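Uncharacterized protein from DUF35 family (Sulfolobus solfataricus, PDB 3IRB) is of unknown function but binds zinc and, with a zinc ribbon joined to an OB-fold, may bind acyl-CoA. Local coordinates at residues I45-P59 with I108-Y120. Residues are numbered along the deposited sequence; the frame is centred on the assembly and turned at random.
Sequences IIGSKCSKCGRIFVP and IRFPNIEGGLLCY. With ZN (zinc ion), chain C; SO4 (sulfate ion), chain F.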
loop_
_atom_site.group_PDB
_atom_site.type_symbol
_atom_site.label_atom_id
_atom_site.label_comp_id
_atom_site.label_asym_id
_atom_site.label_seq_id
_atom_site.Cartn_x
_atom_site.Cartn_y
_atom_site.Cartn_z
ATOM N N ILE A 45 -7.524 2.199 6.597
ATOM C CA ILE A 45 -7.047 2.547 5.264
ATOM C C ILE A 45 -8.040 3.580 4.734
ATOM O O ILE A 45 -9.230 3.258 4.497
ATOM C CB ILE A 45 -7.043 1.325 4.332
ATOM C CG1 ILE A 45 -6.126 0.219 4.898
ATOM C CG2 ILE A 45 -6.655 1.740 2.950
ATOM C CD1 ILE A 45 -4.705 0.661 5.127
ATOM N N ILE A 46 -7.546 4.799 4.528
ATOM C CA ILE A 46 -8.388 5.935 4.125
ATOM C C ILE A 46 -8.110 6.329 2.688
ATOM O O ILE A 46 -6.967 6.589 2.283
ATOM C CB ILE A 46 -8.167 7.173 4.996
ATOM C CG1 ILE A 46 -8.439 6.875 6.467
ATOM C CG2 ILE A 46 -9.044 8.327 4.484
ATOM C CD1 ILE A 46 -9.866 6.487 6.759
ATOM N N GLY A 47 -9.161 6.339 1.889
ATOM C CA GLY A 47 -9.057 6.753 0.507
ATOM C C GLY A 47 -9.829 8.035 0.339
ATOM O O GLY A 47 -10.420 8.546 1.304
ATOM N N SER A 48 -9.783 8.578 -0.872
ATOM C CA SER A 48 -10.614 9.730 -1.193
ATOM C C SER A 48 -11.460 9.415 -2.414
ATOM O O SER A 48 -11.082 8.575 -3.257
ATOM C CB SER A 48 -9.746 10.951 -1.408
ATOM O OG SER A 48 -8.950 10.780 -2.532
ATOM N N LYS A 49 -12.588 10.110 -2.529
ATOM C CA LYS A 49 -13.540 9.807 -3.584
ATOM C C LYS A 49 -13.877 11.053 -4.348
ATOM O O LYS A 49 -14.437 11.994 -3.782
ATOM C CB LYS A 49 -14.805 9.166 -3.019
ATOM C CG LYS A 49 -15.857 8.856 -4.071
ATOM C CD LYS A 49 -17.145 8.253 -3.470
ATOM C CE LYS A 49 -18.026 7.673 -4.574
ATOM N NZ LYS A 49 -19.251 7.032 -4.044
ATOM N N CYS A 50 -13.544 11.061 -5.634
ATOM C CA CYS A 50 -13.890 12.176 -6.504
ATOM C C CYS A 50 -15.398 12.240 -6.690
ATOM O O CYS A 50 -16.050 11.257 -7.038
ATOM C CB CYS A 50 -13.207 12.063 -7.871
ATOM S SG CYS A 50 -13.622 13.328 -9.025
ATOM N N SER A 51 -15.959 13.406 -6.448
ATOM C CA SER A 51 -17.396 13.574 -6.531
ATOM C C SER A 51 -17.855 13.639 -7.975
ATOM O O SER A 51 -19.033 13.450 -8.261
ATOM C CB SER A 51 -17.840 14.825 -5.782
ATOM O OG SER A 51 -17.516 14.714 -4.410
ATOM N N LYS A 52 -16.928 13.948 -8.884
ATOM C CA LYS A 52 -17.305 14.121 -10.287
ATOM C C LYS A 52 -17.356 12.806 -11.045
ATOM O O LYS A 52 -18.263 12.614 -11.861
ATOM C CB LYS A 52 -16.364 15.081 -11.012
ATOM C CG LYS A 52 -17.024 15.599 -12.289
ATOM C CD LYS A 52 -16.446 16.877 -12.829
ATOM C CE LYS A 52 -17.406 17.485 -13.855
ATOM N NZ LYS A 52 -16.700 18.348 -14.858
ATOM N N CYS A 53 -16.421 11.895 -10.765
ATOM C CA CYS A 53 -16.414 10.589 -11.457
ATOM C C CYS A 53 -16.632 9.410 -10.523
ATOM O O CYS A 53 -16.772 8.260 -10.981
ATOM C CB CYS A 53 -15.094 10.403 -12.204
ATOM S SG CYS A 53 -13.630 10.272 -11.121
ATOM N N GLY A 54 -16.661 9.669 -9.215
ATOM C CA GLY A 54 -16.883 8.607 -8.260
ATOM C C GLY A 54 -15.696 7.671 -8.020
ATOM O O GLY A 54 -15.837 6.752 -7.256
ATOM N N ARG A 55 -14.560 7.861 -8.691
ATOM C CA ARG A 55 -13.372 7.032 -8.419
ATOM C C ARG A 55 -12.915 7.195 -6.971
ATOM O O ARG A 55 -12.873 8.326 -6.455
ATOM C CB ARG A 55 -12.238 7.440 -9.349
ATOM C CG ARG A 55 -12.457 7.047 -10.811
ATOM C CD ARG A 55 -11.252 7.463 -11.635
ATOM N NE ARG A 55 -11.333 6.990 -13.010
ATOM C CZ ARG A 55 -12.019 7.584 -13.982
ATOM N NH1 ARG A 55 -12.721 8.693 -13.752
ATOM N NH2 ARG A 55 -12.015 7.041 -15.197
ATOM N N ILE A 56 -12.534 6.073 -6.343
ATOM C CA ILE A 56 -11.970 6.072 -5.016
ATOM C C ILE A 56 -10.483 5.748 -5.140
ATOM O O ILE A 56 -10.144 4.808 -5.815
ATOM C CB ILE A 56 -12.675 5.043 -4.117
ATOM C CG1 ILE A 56 -14.157 5.407 -3.936
ATOM C CG2 ILE A 56 -12.022 5.008 -2.763
ATOM C CD1 ILE A 56 -14.987 4.310 -3.215
ATOM N N PHE A 57 -9.625 6.581 -4.535
ATOM C CA PHE A 57 -8.183 6.459 -4.670
ATOM C C PHE A 57 -7.587 6.053 -3.345
ATOM O O PHE A 57 -7.967 6.579 -2.300
ATOM C CB PHE A 57 -7.521 7.775 -5.075
ATOM C CG PHE A 57 -8.016 8.326 -6.376
ATOM C CD1 PHE A 57 -7.422 7.935 -7.573
ATOM C CD2 PHE A 57 -9.103 9.189 -6.406
ATOM C CE1 PHE A 57 -7.854 8.416 -8.777
ATOM C CE2 PHE A 57 -9.554 9.679 -7.621
ATOM C CZ PHE A 57 -8.926 9.296 -8.819
ATOM N N VAL A 58 -6.613 5.153 -3.398
ATOM C CA VAL A 58 -5.818 4.817 -2.222
ATOM C C VAL A 58 -4.338 4.859 -2.647
ATOM O O VAL A 58 -4.005 4.388 -3.726
ATOM C CB VAL A 58 -6.220 3.440 -1.642
ATOM C CG1 VAL A 58 -5.810 2.273 -2.578
ATOM C CG2 VAL A 58 -5.670 3.278 -0.212
ATOM N N PRO A 59 -3.464 5.500 -1.837
ATOM C CA PRO A 59 -3.762 6.346 -0.676
ATOM C C PRO A 59 -4.612 7.548 -1.098
ATOM O O PRO A 59 -4.692 7.871 -2.294
ATOM C CB PRO A 59 -2.384 6.813 -0.187
ATOM C CG PRO A 59 -1.429 5.738 -0.717
ATOM C CD PRO A 59 -2.017 5.315 -2.033
ATOM N N ILE A 108 -0.707 -4.387 -3.224
ATOM C CA ILE A 108 -1.920 -4.844 -2.594
ATOM C C ILE A 108 -3.018 -3.887 -3.058
ATOM O O ILE A 108 -2.837 -2.666 -3.016
ATOM C CB ILE A 108 -1.829 -4.787 -1.074
ATOM C CG1 ILE A 108 -0.722 -5.712 -0.556
ATOM C CG2 ILE A 108 -3.188 -5.072 -0.435
ATOM C CD1 ILE A 108 -0.873 -7.159 -0.916
ATOM N N ARG A 109 -4.123 -4.445 -3.519
ATOM C CA ARG A 109 -5.243 -3.627 -4.007
ATOM C C ARG A 109 -6.539 -3.991 -3.327
ATOM O O ARG A 109 -6.624 -4.959 -2.585
ATOM C CB ARG A 109 -5.409 -3.782 -5.510
ATOM C CG ARG A 109 -4.208 -3.233 -6.322
ATOM C CD ARG A 109 -4.519 -3.149 -7.790
ATOM N NE ARG A 109 -5.409 -2.025 -8.044
ATOM C CZ ARG A 109 -6.013 -1.768 -9.195
ATOM N NH1 ARG A 109 -5.836 -2.560 -10.252
ATOM N NH2 ARG A 109 -6.809 -0.710 -9.286
ATOM N N PHE A 110 -7.567 -3.209 -3.631
ATOM C CA PHE A 110 -8.903 -3.428 -3.093
ATOM C C PHE A 110 -9.856 -3.337 -4.273
ATOM O O PHE A 110 -9.690 -2.453 -5.114
ATOM C CB PHE A 110 -9.249 -2.344 -2.064
ATOM C CG PHE A 110 -8.255 -2.237 -0.952
ATOM C CD1 PHE A 110 -7.138 -1.468 -1.090
ATOM C CD2 PHE A 110 -8.438 -2.939 0.230
ATOM C CE1 PHE A 110 -6.197 -1.395 -0.083
ATOM C CE2 PHE A 110 -7.509 -2.863 1.249
ATOM C CZ PHE A 110 -6.378 -2.096 1.082
ATOM N N PRO A 111 -10.860 -4.219 -4.331
ATOM C CA PRO A 111 -11.805 -4.220 -5.458
ATOM C C PRO A 111 -12.444 -2.836 -5.688
ATOM O O PRO A 111 -12.897 -2.207 -4.741
ATOM C CB PRO A 111 -12.881 -5.223 -5.043
ATOM C CG PRO A 111 -12.418 -5.864 -3.797
ATOM C CD PRO A 111 -11.199 -5.202 -3.293
ATOM N N ASN A 112 -12.407 -2.376 -6.931
ATOM C CA ASN A 112 -13.097 -1.160 -7.393
ATOM C C ASN A 112 -12.484 0.126 -6.858
ATOM O O ASN A 112 -13.110 1.197 -6.929
ATOM C CB ASN A 112 -14.602 -1.228 -7.077
ATOM C CG ASN A 112 -15.238 -2.490 -7.613
ATOM O OD1 ASN A 112 -14.916 -2.937 -8.719
ATOM N ND2 ASN A 112 -16.116 -3.090 -6.824
ATOM N N ILE A 113 -11.251 0.012 -6.342
ATOM C CA ILE A 113 -10.524 1.166 -5.839
ATOM C C ILE A 113 -9.273 1.365 -6.676
ATOM O O ILE A 113 -8.531 0.403 -6.940
ATOM C CB ILE A 113 -10.195 0.980 -4.354
ATOM C CG1 ILE A 113 -11.491 1.118 -3.555
ATOM C CG2 ILE A 113 -9.164 2.021 -3.879
ATOM C CD1 ILE A 113 -11.525 0.295 -2.305
ATOM N N GLU A 114 -9.044 2.609 -7.103
ATOM C CA GLU A 114 -7.849 2.949 -7.872
ATOM C C GLU A 114 -6.605 3.065 -6.980
ATOM O O GLU A 114 -6.684 3.482 -5.827
ATOM C CB GLU A 114 -8.048 4.236 -8.686
ATOM C CG GLU A 114 -9.176 4.116 -9.720
ATOM C CD GLU A 114 -8.816 4.635 -11.119
ATOM O OE1 GLU A 114 -7.710 5.191 -11.327
ATOM O OE2 GLU A 114 -9.662 4.479 -12.025
ATOM N N GLY A 115 -5.464 2.688 -7.540
ATOM C CA GLY A 115 -4.188 2.695 -6.827
ATOM C C GLY A 115 -4.078 1.424 -6.016
ATOM O O GLY A 115 -4.687 0.415 -6.316
ATOM N N GLY A 116 -3.328 1.502 -4.945
ATOM C CA GLY A 116 -2.974 0.331 -4.177
ATOM C C GLY A 116 -1.869 0.700 -3.231
ATOM O O GLY A 116 -1.483 1.856 -3.162
ATOM N N LEU A 117 -1.363 -0.292 -2.509
ATOM C CA LEU A 117 -0.373 -0.075 -1.505
ATOM C C LEU A 117 0.790 -1.013 -1.786
ATOM O O LEU A 117 0.581 -2.228 -1.896
ATOM C CB LEU A 117 -0.985 -0.369 -0.136
ATOM C CG LEU A 117 -2.075 0.613 0.266
ATOM C CD1 LEU A 117 -2.695 0.157 1.578
ATOM C CD2 LEU A 117 -1.547 2.009 0.354
ATOM N N LEU A 118 1.991 -0.448 -1.913
ATOM C CA LEU A 118 3.225 -1.238 -2.012
ATOM C C LEU A 118 3.604 -1.684 -0.609
ATOM O O LEU A 118 3.891 -0.845 0.242
ATOM C CB LEU A 118 4.326 -0.402 -2.659
ATOM C CG LEU A 118 5.593 -1.089 -3.144
ATOM C CD1 LEU A 118 5.282 -2.181 -4.179
ATOM C CD2 LEU A 118 6.531 -0.018 -3.710
ATOM N N CYS A 119 3.590 -2.996 -0.388
ATOM C CA CYS A 119 3.694 -3.587 0.924
ATOM C C CYS A 119 4.698 -4.705 0.946
ATOM O O CYS A 119 5.023 -5.303 -0.083
ATOM C CB CYS A 119 2.334 -4.205 1.334
ATOM S SG CYS A 119 0.942 -3.095 1.434
ATOM N N TYR A 120 5.170 -5.009 2.153
ATOM C CA TYR A 120 5.791 -6.282 2.442
ATOM C C TYR A 120 4.726 -7.336 2.698
ATOM O O TYR A 120 3.745 -7.073 3.403
ATOM C CB TYR A 120 6.607 -6.175 3.721
ATOM C CG TYR A 120 7.788 -5.269 3.629
ATOM C CD1 TYR A 120 8.844 -5.557 2.758
ATOM C CD2 TYR A 120 7.876 -4.154 4.439
ATOM C CE1 TYR A 120 9.960 -4.728 2.707
ATOM C CE2 TYR A 120 8.968 -3.338 4.403
ATOM C CZ TYR A 120 10.004 -3.616 3.543
ATOM O OH TYR A 120 11.082 -2.778 3.563
HETATM ZN ZN ZN C . -12.779 12.398 -11.011
HETATM S S SO4 F . -2.648 -2.776 -11.823
HETATM O O1 SO4 F . -3.576 -3.779 -11.292
HETATM O O2 SO4 F . -1.269 -3.162 -11.520
HETATM O O3 SO4 F . -2.946 -1.485 -11.179
HETATM O O4 SO4 F . -2.855 -2.725 -13.278
HETATM O O HOH W 1 -12.713 3.680 -7.926
#
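The guanidinium of Arg55 takes the Glu114 carboxylate at its NE edge, in the guanidinium plane, the two planes standing 84° apart. In the Glu114 conformer described, Arg55 NE lies 3.2 Å from Glu114 OE2 in a bent salt bridge that reaches this oxygen from above the carboxylate plane, while Arg55 NH1 donates in plane to Cys53 SG, a zinc ligand, at 3.2 Å. The Phe57 ring runs alongside Glu114, its CD1 3.9 Å from Glu114 CB, and both point to the same face of the sheet. One sulfate oxygen, O3, lies over a face of the Arg109 guanidinium, and O1 takes a weak hydrogen bond from NH1; the ion probably comes from the crystallisation liquor. Bent at chi3 (74°), Arg109 turns its head back to give NE to Gly115 O and NH2 to Ile113 O. An alanine here is likely to leave both carbonyls without these donors and the Ile113–Gly115 backbone less firmly held.

That backbone pairs in parallel with strand 56-58: Glu114 N donates to Ile56 O (2.8 Å), and Val58 N to Glu114 O (2.9 Å). In the conformers described, Val58 CG1 packs 3.6 Å from Ile113 CG2 and also touches the Phe110 ring obliquely. Ile45 CD1 and Leu117 CD1 meet tip to tip, and the Pro59 ring lies beside Leu117, the two side chains running in opposite directions.

The pairing thus joins the zinc ribbon, whose metal is held by Cys50, Cys53, Cys64 and Cys67, to the OB-fold domain. Serving a zinc thiolate and Glu114 together, Arg55 may temper the negative charge of both.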